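PDB 4OPM: lipase from Acinetobacter baumannii, which probably hydrolyses the ester bonds of triacylglycerols and related lipids, using an alpha/beta hydrolase fold. Local coordinates for residues 178-183 and 244-249; 58-63 and 275-280. One frame throughout, in Å; residues are numbered along the deposited sequence. Where two conformers were deposited one is given.

Interaction 1 (178-183 and 244-249); sequences LKQTMF and QDKIIN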
ATOM      1  N   LEU A 178      -4.823 -15.183  -2.558  1.00 18.05           N
ATOM      2  CA  LEU A 178      -4.439 -14.792  -3.923  1.00 18.41           C
ATOM      3  C   LEU A 178      -5.623 -14.883  -4.883  1.00 20.62           C
ATOM      4  O   LEU A 178      -5.756 -14.024  -5.761  1.00 20.57           O
ATOM      5  CB  LEU A 178      -3.280 -15.641  -4.458  1.00 19.39           C
ATOM      6  CG  LEU A 178      -1.960 -15.564  -3.683  1.00 25.63           C
ATOM      7  CD1 LEU A 178      -0.996 -16.637  -4.146  1.00 27.32           C
ATOM      8  CD2 LEU A 178      -1.314 -14.231  -3.835  1.00 30.84           C
ATOM      9  N   LYS A 179      -6.496 -15.897  -4.691  1.00 18.51           N
ATOM     10  CA  LYS A 179      -7.692 -16.097  -5.525  1.00 18.41           C
ATOM     11  C   LYS A 179      -8.697 -14.959  -5.328  1.00 22.52           C
ATOM     12  O   LYS A 179      -9.507 -14.704  -6.223  1.00 22.74           O
ATOM     13  CB  LYS A 179      -8.362 -17.451  -5.233  1.00 21.34           C
ATOM     14  CG  LYS A 179      -7.612 -18.621  -5.873  1.00 38.15           C
ATOM     15  CD  LYS A 179      -8.184 -19.978  -5.458  1.00 53.26           C
ATOM     16  CE  LYS A 179      -7.675 -21.122  -6.313  1.00 65.21           C
ATOM     17  NZ  LYS A 179      -6.263 -21.476  -6.010  1.00 75.32           N
ATOM     18  N   GLN A 180      -8.659 -14.284  -4.161  1.00 18.29           N
ATOM     19  CA  GLN A 180      -9.586 -13.179  -3.908  1.00 17.08           C
ATOM     20  C   GLN A 180      -8.993 -11.830  -4.274  1.00 19.38           C
ATOM     21  O   GLN A 180      -9.740 -10.913  -4.610  1.00 19.56           O
ATOM     22  CB  GLN A 180     -10.036 -13.123  -2.419  1.00 18.25           C
ATOM     23  CG  GLN A 180     -10.457 -14.459  -1.766  1.00 20.38           C
ATOM     24  CD  GLN A 180     -11.227 -15.410  -2.653  1.00 27.78           C
ATOM     25  OE1 GLN A 180     -10.844 -16.575  -2.806  1.00 25.90           O
ATOM     26  NE2 GLN A 180     -12.302 -14.945  -3.276  1.00 18.82           N
ATOM     27  N   THR A 181      -7.664 -11.675  -4.146  1.00 15.79           N
ATOM     28  CA  THR A 181      -7.038 -10.366  -4.313  1.00 15.76           C
ATOM     29  C   THR A 181      -6.458 -10.117  -5.705  1.00 19.44           C
ATOM     30  O   THR A 181      -6.093  -8.984  -5.998  1.00 19.32           O
ATOM     31  CB  THR A 181      -5.933 -10.161  -3.256  1.00 21.81           C
ATOM     32  OG1 THR A 181      -4.925 -11.162  -3.418  1.00 26.03           O
ATOM     33  CG2 THR A 181      -6.477 -10.196  -1.851  1.00 22.69           C
HETATM   34  N   MSE A 182      -6.287 -11.163  -6.523  1.00 15.87           N
HETATM   35  CA  MSE A 182      -5.705 -10.953  -7.844  1.00 15.15           C
HETATM   36  C   MSE A 182      -6.463 -11.696  -8.929  1.00 20.19           C
HETATM   37  O   MSE A 182      -6.953 -12.802  -8.700  1.00 21.09           O
HETATM   38  CB  MSE A 182      -4.217 -11.366  -7.863  1.00 16.71           C
HETATM   39  CG  MSE A 182      -3.371 -10.513  -6.930  1.00 21.17           C
HETATM   40 SE   MSE A 182      -1.486 -10.834  -7.173  0.75 27.42          SE
HETATM   41  CE  MSE A 182      -1.397 -12.285  -6.383  1.00 23.87           C
ATOM     42  N   PHE A 183      -6.552 -11.072 -10.110  1.00 16.04           N
ATOM     43  CA  PHE A 183      -7.163 -11.666 -11.300  1.00 15.34           C
ATOM     44  C   PHE A 183      -6.052 -12.175 -12.230  1.00 19.64           C
ATOM     45  O   PHE A 183      -6.190 -13.228 -12.859  1.00 19.22           O
ATOM     46  CB  PHE A 183      -8.053 -10.651 -12.029  1.00 16.82           C
ATOM     47  CG  PHE A 183      -8.900 -11.289 -13.112  1.00 18.09           C
ATOM     48  CD1 PHE A 183     -10.124 -11.875 -12.803  1.00 21.87           C
ATOM     49  CD2 PHE A 183      -8.467 -11.310 -14.434  1.00 20.41           C
ATOM     50  CE1 PHE A 183     -10.923 -12.442 -13.807  1.00 23.47           C
ATOM     51  CE2 PHE A 183      -9.262 -11.889 -15.438  1.00 23.15           C
ATOM     52  CZ  PHE A 183     -10.474 -12.456 -15.117  1.00 22.69           C
ATOM     53  N   GLN A 244     -11.567  -6.076 -12.216  1.00 16.09           N
ATOM     54  CA  GLN A 244     -12.030  -7.318 -11.591  1.00 16.10           C
ATOM     55  C   GLN A 244     -11.844  -7.356 -10.068  1.00 20.00           C
ATOM     56  O   GLN A 244     -12.050  -8.416  -9.467  1.00 19.79           O
ATOM     57  CB  GLN A 244     -11.319  -8.533 -12.231  1.00 16.97           C
ATOM     58  CG  GLN A 244     -11.544  -8.642 -13.741  1.00 21.11           C
ATOM     59  CD  GLN A 244     -13.003  -8.769 -14.110  1.00 35.85           C
ATOM     60  OE1 GLN A 244     -13.767  -9.548 -13.516  1.00 32.74           O
ATOM     61  NE2 GLN A 244     -13.431  -7.979 -15.089  1.00 27.13           N
ATOM     62  N   ASP A 245     -11.481  -6.215  -9.439  1.00 16.17           N
ATOM     63  CA  ASP A 245     -11.273  -6.134  -7.985  1.00 15.39           C
ATOM     64  C   ASP A 245     -12.477  -6.715  -7.212  1.00 18.38           C
ATOM     65  O   ASP A 245     -13.586  -6.190  -7.308  1.00 18.63           O
ATOM     66  CB  ASP A 245     -11.025  -4.680  -7.554  1.00 14.89           C
ATOM     67  CG  ASP A 245     -10.481  -4.515  -6.142  1.00 17.79           C
ATOM     68  OD1 ASP A 245     -10.772  -5.382  -5.277  1.00 16.75           O
ATOM     69  OD2 ASP A 245      -9.816  -3.496  -5.879  1.00 17.88           O
ATOM     70  N   LYS A 246     -12.238  -7.800  -6.451  1.00 16.40           N
ATOM     71  CA  LYS A 246     -13.261  -8.495  -5.640  1.00 16.71           C
ATOM     72  C   LYS A 246     -13.368  -7.941  -4.224  1.00 21.39           C
ATOM     73  O   LYS A 246     -14.345  -8.228  -3.521  1.00 21.39           O
ATOM     74  CB  LYS A 246     -12.894  -9.989  -5.526  1.00 19.25           C
ATOM     75  CG  LYS A 246     -13.086 -10.780  -6.818  1.00 22.43           C
ATOM     76  CD  LYS A 246     -12.545 -12.188  -6.634  1.00 23.02           C
ATOM     77  CE  LYS A 246     -12.781 -13.025  -7.860  1.00 25.52           C
ATOM     78  NZ  LYS A 246     -12.064 -14.328  -7.768  1.00 25.59           N
ATOM     79  N   ILE A 247     -12.335  -7.215  -3.777  1.00 18.18           N
ATOM     80  CA  ILE A 247     -12.241  -6.698  -2.412  1.00 16.82           C
ATOM     81  C   ILE A 247     -12.962  -5.357  -2.310  1.00 20.19           C
ATOM     82  O   ILE A 247     -13.771  -5.166  -1.405  1.00 20.33           O
ATOM     83  CB  ILE A 247     -10.749  -6.609  -1.947  1.00 19.08           C
ATOM     84  CG1 ILE A 247      -9.967  -7.940  -2.213  1.00 18.85           C
ATOM     85  CG2 ILE A 247     -10.638  -6.172  -0.473  1.00 18.58           C
ATOM     86  CD1 ILE A 247     -10.584  -9.231  -1.624  1.00 21.56           C
ATOM     87  N   ILE A 248     -12.617  -4.418  -3.202  1.00 17.29           N
ATOM     88  CA  ILE A 248     -13.191  -3.073  -3.283  1.00 17.05           C
ATOM     89  C   ILE A 248     -13.655  -2.914  -4.725  1.00 21.58           C
ATOM     90  O   ILE A 248     -12.817  -2.808  -5.630  1.00 20.15           O
ATOM     91  CB  ILE A 248     -12.193  -1.973  -2.815  1.00 18.76           C
ATOM     92  CG1 ILE A 248     -11.511  -2.353  -1.455  1.00 19.17           C
ATOM     93  CG2 ILE A 248     -12.906  -0.618  -2.713  1.00 20.27           C
ATOM     94  CD1 ILE A 248     -10.378  -1.450  -1.005  1.00 24.91           C
ATOM     95  N   ASN A 249     -14.985  -2.943  -4.948  1.00 19.55           N
ATOM     96  CA  ASN A 249     -15.575  -2.909  -6.290  1.00 18.76           C
ATOM     97  C   ASN A 249     -15.207  -1.628  -7.041  1.00 21.07           C
ATOM     98  O   ASN A 249     -15.183  -0.540  -6.460  1.00 19.28           O
ATOM     99  CB  ASN A 249     -17.094  -3.101  -6.251  1.00 17.81           C
ATOM    100  CG  ASN A 249     -17.806  -2.154  -5.327  1.00 27.30           C
ATOM    101  OD1 ASN A 249     -17.591  -2.163  -4.105  1.00 21.46           O
ATOM    102  ND2 ASN A 249     -18.682  -1.339  -5.887  1.00 24.87           N
TER
HETATM  103  O   HOH W   1      -9.593  -9.045  -6.671  1.00 17.65           O
HETATM  104  O   HOH W   2      -9.710 -13.148  -9.112  1.00 22.05           O
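Lys-246 reaches across to the end of helix 173-181 with its chain extended beyond CG (chi3 177°), and NZ donates to Lys-179 O at 3.0 Å. The C=O...N angle of 163° shows the donor approaching almost head-on to the carbonyl. The lysine methylenes run past Gln-180 O, with CB at 3.4 Å from that oxygen. Water 2 accepts from Lys-246 NZ and donates to Met-182 O, while water 1 joins Lys-246 N to Gln-180 O, so carbonyls in the last turn of the helix and just beyond it are held from one loop. That loop follows strand 237-242 of the alpha/beta hydrolase sheet, where the acid of the catalytic triad is usually carried. Asp-245 is probably that acid: its OD2 is hydrogen-bonded to His-274 ND1, and OD1 accepts from Ile-247 N (2.8 Å), closing an Asx turn, and from Ile-248 N, three residues on, making an Asx motif. At the other end, Phe-183 and Gln-244 meet obliquely. Gln-244 CG lies over one ring face, 3.8 Å from the Phe-183 centroid and 15° off the normal, a CH-pi contact. Ile-247 CD1 approaches Gln-180 CB at 4.0 Å, and its CG1 lies alongside Thr-181 CG2.

Interaction 2 (58-63 and 275-280); sequences DNWNRV and MPILEA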
ATOM      1  N   ASP A  58       7.990  -4.913   0.110  1.00 15.17           N
ATOM      2  CA  ASP A  58       8.332  -5.652  -1.117  1.00 14.91           C
ATOM      3  C   ASP A  58       7.175  -5.720  -2.127  1.00 17.48           C
ATOM      4  O   ASP A  58       7.432  -5.938  -3.317  1.00 16.49           O
ATOM      5  CB  ASP A  58       8.838  -7.055  -0.774  1.00 17.30           C
ATOM      6  CG  ASP A  58      10.157  -7.002  -0.021  1.00 19.36           C
ATOM      7  OD1 ASP A  58      11.071  -6.251  -0.461  1.00 18.28           O
ATOM      8  OD2 ASP A  58      10.254  -7.642   1.037  1.00 23.50           O
ATOM      9  N   ASN A  59       5.925  -5.415  -1.693  1.00 15.19           N
ATOM     10  CA  ASN A  59       4.788  -5.369  -2.628  1.00 14.61           C
ATOM     11  C   ASN A  59       5.004  -4.308  -3.731  1.00 18.66           C
ATOM     12  O   ASN A  59       4.418  -4.418  -4.799  1.00 18.25           O
ATOM     13  CB  ASN A  59       3.497  -5.016  -1.883  1.00 15.35           C
ATOM     14  CG  ASN A  59       2.967  -6.051  -0.915  1.00 24.84           C
ATOM     15  OD1 ASN A  59       2.062  -5.756  -0.134  1.00 21.41           O
ATOM     16  ND2 ASN A  59       3.456  -7.286  -0.978  1.00 20.92           N
ATOM     17  N   TRP A  60       5.808  -3.263  -3.430  1.00 15.69           N
ATOM     18  CA  TRP A  60       6.070  -2.154  -4.331  1.00 15.78           C
ATOM     19  C   TRP A  60       7.327  -2.347  -5.205  1.00 17.48           C
ATOM     20  O   TRP A  60       7.621  -1.455  -5.996  1.00 16.77           O
ATOM     21  CB  TRP A  60       6.231  -0.864  -3.517  1.00 15.89           C
ATOM     22  CG  TRP A  60       4.935  -0.307  -3.022  1.00 17.27           C
ATOM     23  CD1 TRP A  60       4.435  -0.387  -1.751  1.00 20.61           C
ATOM     24  CD2 TRP A  60       3.966   0.413  -3.793  1.00 16.84           C
ATOM     25  NE1 TRP A  60       3.211   0.241  -1.686  1.00 20.43           N
ATOM     26  CE2 TRP A  60       2.910   0.762  -2.920  1.00 21.24           C
ATOM     27  CE3 TRP A  60       3.902   0.831  -5.135  1.00 17.84           C
ATOM     28  CZ2 TRP A  60       1.793   1.491  -3.352  1.00 20.86           C
ATOM     29  CZ3 TRP A  60       2.804   1.566  -5.558  1.00 19.92           C
ATOM     30  CH2 TRP A  60       1.775   1.909  -4.663  1.00 20.28           C
ATOM     31  N   ASN A  61       8.063  -3.461  -5.064  1.00 13.65           N
ATOM     32  CA  ASN A  61       9.340  -3.654  -5.773  1.00 12.59           C
ATOM     33  C   ASN A  61       9.232  -3.531  -7.284  1.00 17.27           C
ATOM     34  O   ASN A  61      10.058  -2.832  -7.878  1.00 15.88           O
ATOM     35  CB  ASN A  61      10.009  -4.979  -5.414  1.00 14.87           C
ATOM     36  CG  ASN A  61      10.588  -4.965  -4.007  1.00 20.87           C
ATOM     37  OD1 ASN A  61      10.695  -3.906  -3.366  1.00 18.88           O
ATOM     38  ND2 ASN A  61      10.944  -6.133  -3.487  1.00 15.57           N
ATOM     39  N   ARG A  62       8.217  -4.168  -7.893  1.00 15.51           N
ATOM     40  CA  ARG A  62       8.018  -4.171  -9.363  1.00 15.73           C
ATOM     41  C   ARG A  62       7.745  -2.765  -9.901  1.00 18.56           C
ATOM     42  O   ARG A  62       8.236  -2.413 -10.972  1.00 17.73           O
ATOM     43  CB  ARG A  62       6.875  -5.122  -9.753  1.00 16.08           C
ATOM     44  CG  ARG A  62       7.173  -6.553  -9.398  1.00 21.84           C
ATOM     45  CD  ARG A  62       6.092  -7.498  -9.852  1.00 21.92           C
ATOM     46  NE  ARG A  62       6.375  -8.804  -9.279  1.00 25.52           N
ATOM     47  CZ  ARG A  62       6.460  -9.941  -9.956  1.00 34.22           C
ATOM     48  NH1 ARG A  62       6.202  -9.969 -11.257  1.00 25.08           N
ATOM     49  NH2 ARG A  62       6.779 -11.064  -9.330  1.00 30.26           N
ATOM     50  N   VAL A  63       6.974  -1.967  -9.155  1.00 14.31           N
ATOM     51  CA  VAL A  63       6.677  -0.587  -9.530  1.00 13.48           C
ATOM     52  C   VAL A  63       7.909   0.286  -9.214  1.00 15.74           C
ATOM     53  O   VAL A  63       8.329   1.096 -10.055  1.00 14.26           O
ATOM     54  CB  VAL A  63       5.396  -0.074  -8.807  1.00 17.37           C
ATOM     55  CG1 VAL A  63       5.288   1.450  -8.865  1.00 18.00           C
ATOM     56  CG2 VAL A  63       4.139  -0.729  -9.387  1.00 17.77           C
HETATM   57  N   MSE A 275      -4.775  -5.981  -6.897  1.00 12.65           N
HETATM   58  CA  MSE A 275      -3.353  -5.646  -6.744  0.80 12.36           C
HETATM   59  C   MSE A 275      -2.654  -5.307  -8.091  1.00 16.07           C
HETATM   60  O   MSE A 275      -1.695  -5.989  -8.496  1.00 15.63           O
HETATM   61  CB  MSE A 275      -2.639  -6.810  -6.022  0.80 14.51           C
HETATM   62  CG  MSE A 275      -1.376  -6.403  -5.343  0.80 20.01           C
HETATM   63 SE   MSE A 275      -1.177  -7.476  -3.741  0.60 27.19          SE
HETATM   64  CE  MSE A 275       0.198  -6.403  -2.955  0.80 24.36           C
ATOM     65  N   PRO A 276      -3.024  -4.174  -8.759  1.00 13.73           N
ATOM     66  CA  PRO A 276      -2.330  -3.805 -10.016  1.00 14.68           C
ATOM     67  C   PRO A 276      -0.808  -3.641  -9.888  1.00 15.98           C
ATOM     68  O   PRO A 276      -0.100  -3.869 -10.864  1.00 15.84           O
ATOM     69  CB  PRO A 276      -2.953  -2.452 -10.368  1.00 16.71           C
ATOM     70  CG  PRO A 276      -4.319  -2.495  -9.769  1.00 19.94           C
ATOM     71  CD  PRO A 276      -4.107  -3.208  -8.458  1.00 15.81           C
ATOM     72  N   ILE A 277      -0.303  -3.247  -8.696  1.00 13.45           N
ATOM     73  CA  ILE A 277       1.137  -3.044  -8.475  1.00 12.93           C
ATOM     74  C   ILE A 277       1.939  -4.358  -8.663  1.00 16.86           C
ATOM     75  O   ILE A 277       3.137  -4.296  -8.969  1.00 15.54           O
ATOM     76  CB  ILE A 277       1.440  -2.358  -7.137  1.00 15.91           C
ATOM     77  CG1 ILE A 277       1.012  -3.226  -5.921  1.00 16.42           C
ATOM     78  CG2 ILE A 277       0.779  -0.953  -7.118  1.00 15.91           C
ATOM     79  CD1 ILE A 277       1.503  -2.701  -4.535  1.00 17.37           C
ATOM     80  N   LEU A 278       1.284  -5.525  -8.508  1.00 14.08           N
ATOM     81  CA  LEU A 278       1.930  -6.832  -8.751  1.00 14.53           C
ATOM     82  C   LEU A 278       1.357  -7.524  -9.993  1.00 16.81           C
ATOM     83  O   LEU A 278       2.050  -8.344 -10.596  1.00 17.34           O
ATOM     84  CB  LEU A 278       1.791  -7.765  -7.533  1.00 14.51           C
ATOM     85  CG  LEU A 278       2.610  -7.405  -6.268  1.00 19.22           C
ATOM     86  CD1 LEU A 278       2.406  -8.463  -5.196  1.00 21.76           C
ATOM     87  CD2 LEU A 278       4.092  -7.313  -6.562  1.00 19.86           C
ATOM     88  N   GLU A 279       0.112  -7.189 -10.391  1.00 13.00           N
ATOM     89  CA  GLU A 279      -0.523  -7.842 -11.554  1.00 12.15           C
ATOM     90  C   GLU A 279      -0.217  -7.144 -12.892  1.00 17.55           C
ATOM     91  O   GLU A 279      -0.343  -7.774 -13.947  1.00 18.49           O
ATOM     92  CB  GLU A 279      -2.047  -7.853 -11.388  1.00 13.05           C
ATOM     93  CG  GLU A 279      -2.572  -8.635 -10.190  1.00 14.85           C
ATOM     94  CD  GLU A 279      -4.080  -8.510 -10.040  1.00 15.75           C
ATOM     95  OE1 GLU A 279      -4.809  -8.989 -10.940  1.00 15.93           O
ATOM     96  OE2 GLU A 279      -4.532  -7.881  -9.052  1.00 15.45           O
ATOM     97  N   ALA A 280       0.092  -5.839 -12.860  1.00 14.82           N
ATOM     98  CA  ALA A 280       0.264  -5.041 -14.090  1.00 14.58           C
ATOM     99  C   ALA A 280       1.179  -3.832 -13.849  1.00 16.01           C
ATOM    100  O   ALA A 280       0.817  -2.703 -14.198  1.00 13.55           O
ATOM    101  CB  ALA A 280      -1.115  -4.575 -14.567  1.00 15.20           C
TER
HETATM  102  O   HOH W   3       5.152  -3.484  -7.244  1.00 14.23           O
HETATM  103  O   HOH W   4       3.978  -8.565 -12.381  1.00 19.46           O
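Close to the probable catalytic centre of the alpha/beta hydrolase fold, the short helix 276-279 packs against the 3-10 turn and helix start at 58-63, with Ile-277 wedged between Asn-59, Trp-60 and Val-63. Ile-277 CD1 stands over the six-membered ring of Trp-60, 4.1 Å from its centroid and 14° off the normal, a CH-pi contact over the ring's middle. The other branch, CG2, meets the ring at its far end, 3.6 Å from Trp-60 CZ3. With chi1 at 64°, Ile-277 CG1 is placed between the backbone N and carbonyl carbon, and CD1 then also reaches Asn-59 O at 3.4 Å. The Val-63 side chain crosses that of Ile-277 at about a right angle, its CG2 lying against Ile-277 CB.

Helix 276-279 begins two residues after His-274, the probable triad histidine, with Met-275 at its N-cap position, and Trp-60 touches His-119 beside the likely nucleophile Ser-120. The contact therefore joins two elements bordering the presumed active site.

On another flank the selenomethionine methyl CE of Met-275, in one of two conformers and so less certain, lies 3.4 Å from Asn-59 OD1, an oxygen that accepts from Ser-56 N. Leu-278 CD2 approaches Arg-62 NE at 3.8 Å, the two side chains crossing nearly perpendicularly. No direct hydrogen bond spans the segments; water supplies the polar link. Water 3 donates to Asn-59 O and, at 2.8 Å, to Ile-277 O, and accepts from Val-63 N, three hydrogen bonds in all. Water 4 donates to Leu-278 O and accepts a weak bond from Arg-62 NH1.

From the N terminus, the chain passes 58-63, in the loop and short helix that follow strand 46-50, and meets that segment's partner, 275-280, only after 211 intervening residues, so interaction 2 closes a long loop. Interaction 1 is nested inside it: 178-183, on helix 173-181, is joined by 244-249 with 60 mostly helical residues between them. Interaction 1 thus ties the helical region between strands 137-143 and 237-242 to the loop beyond the latter strand; interaction 2 ties helix 61-64 and the turn before it to helix 276-279, after strand 267-269. Their centres are 14 Å apart, yet they touch: Phe-183 N probably hydrogen-bonds Glu-279 OE1 at 2.8 Å, and Met-182 CG packs against Met-275 CB.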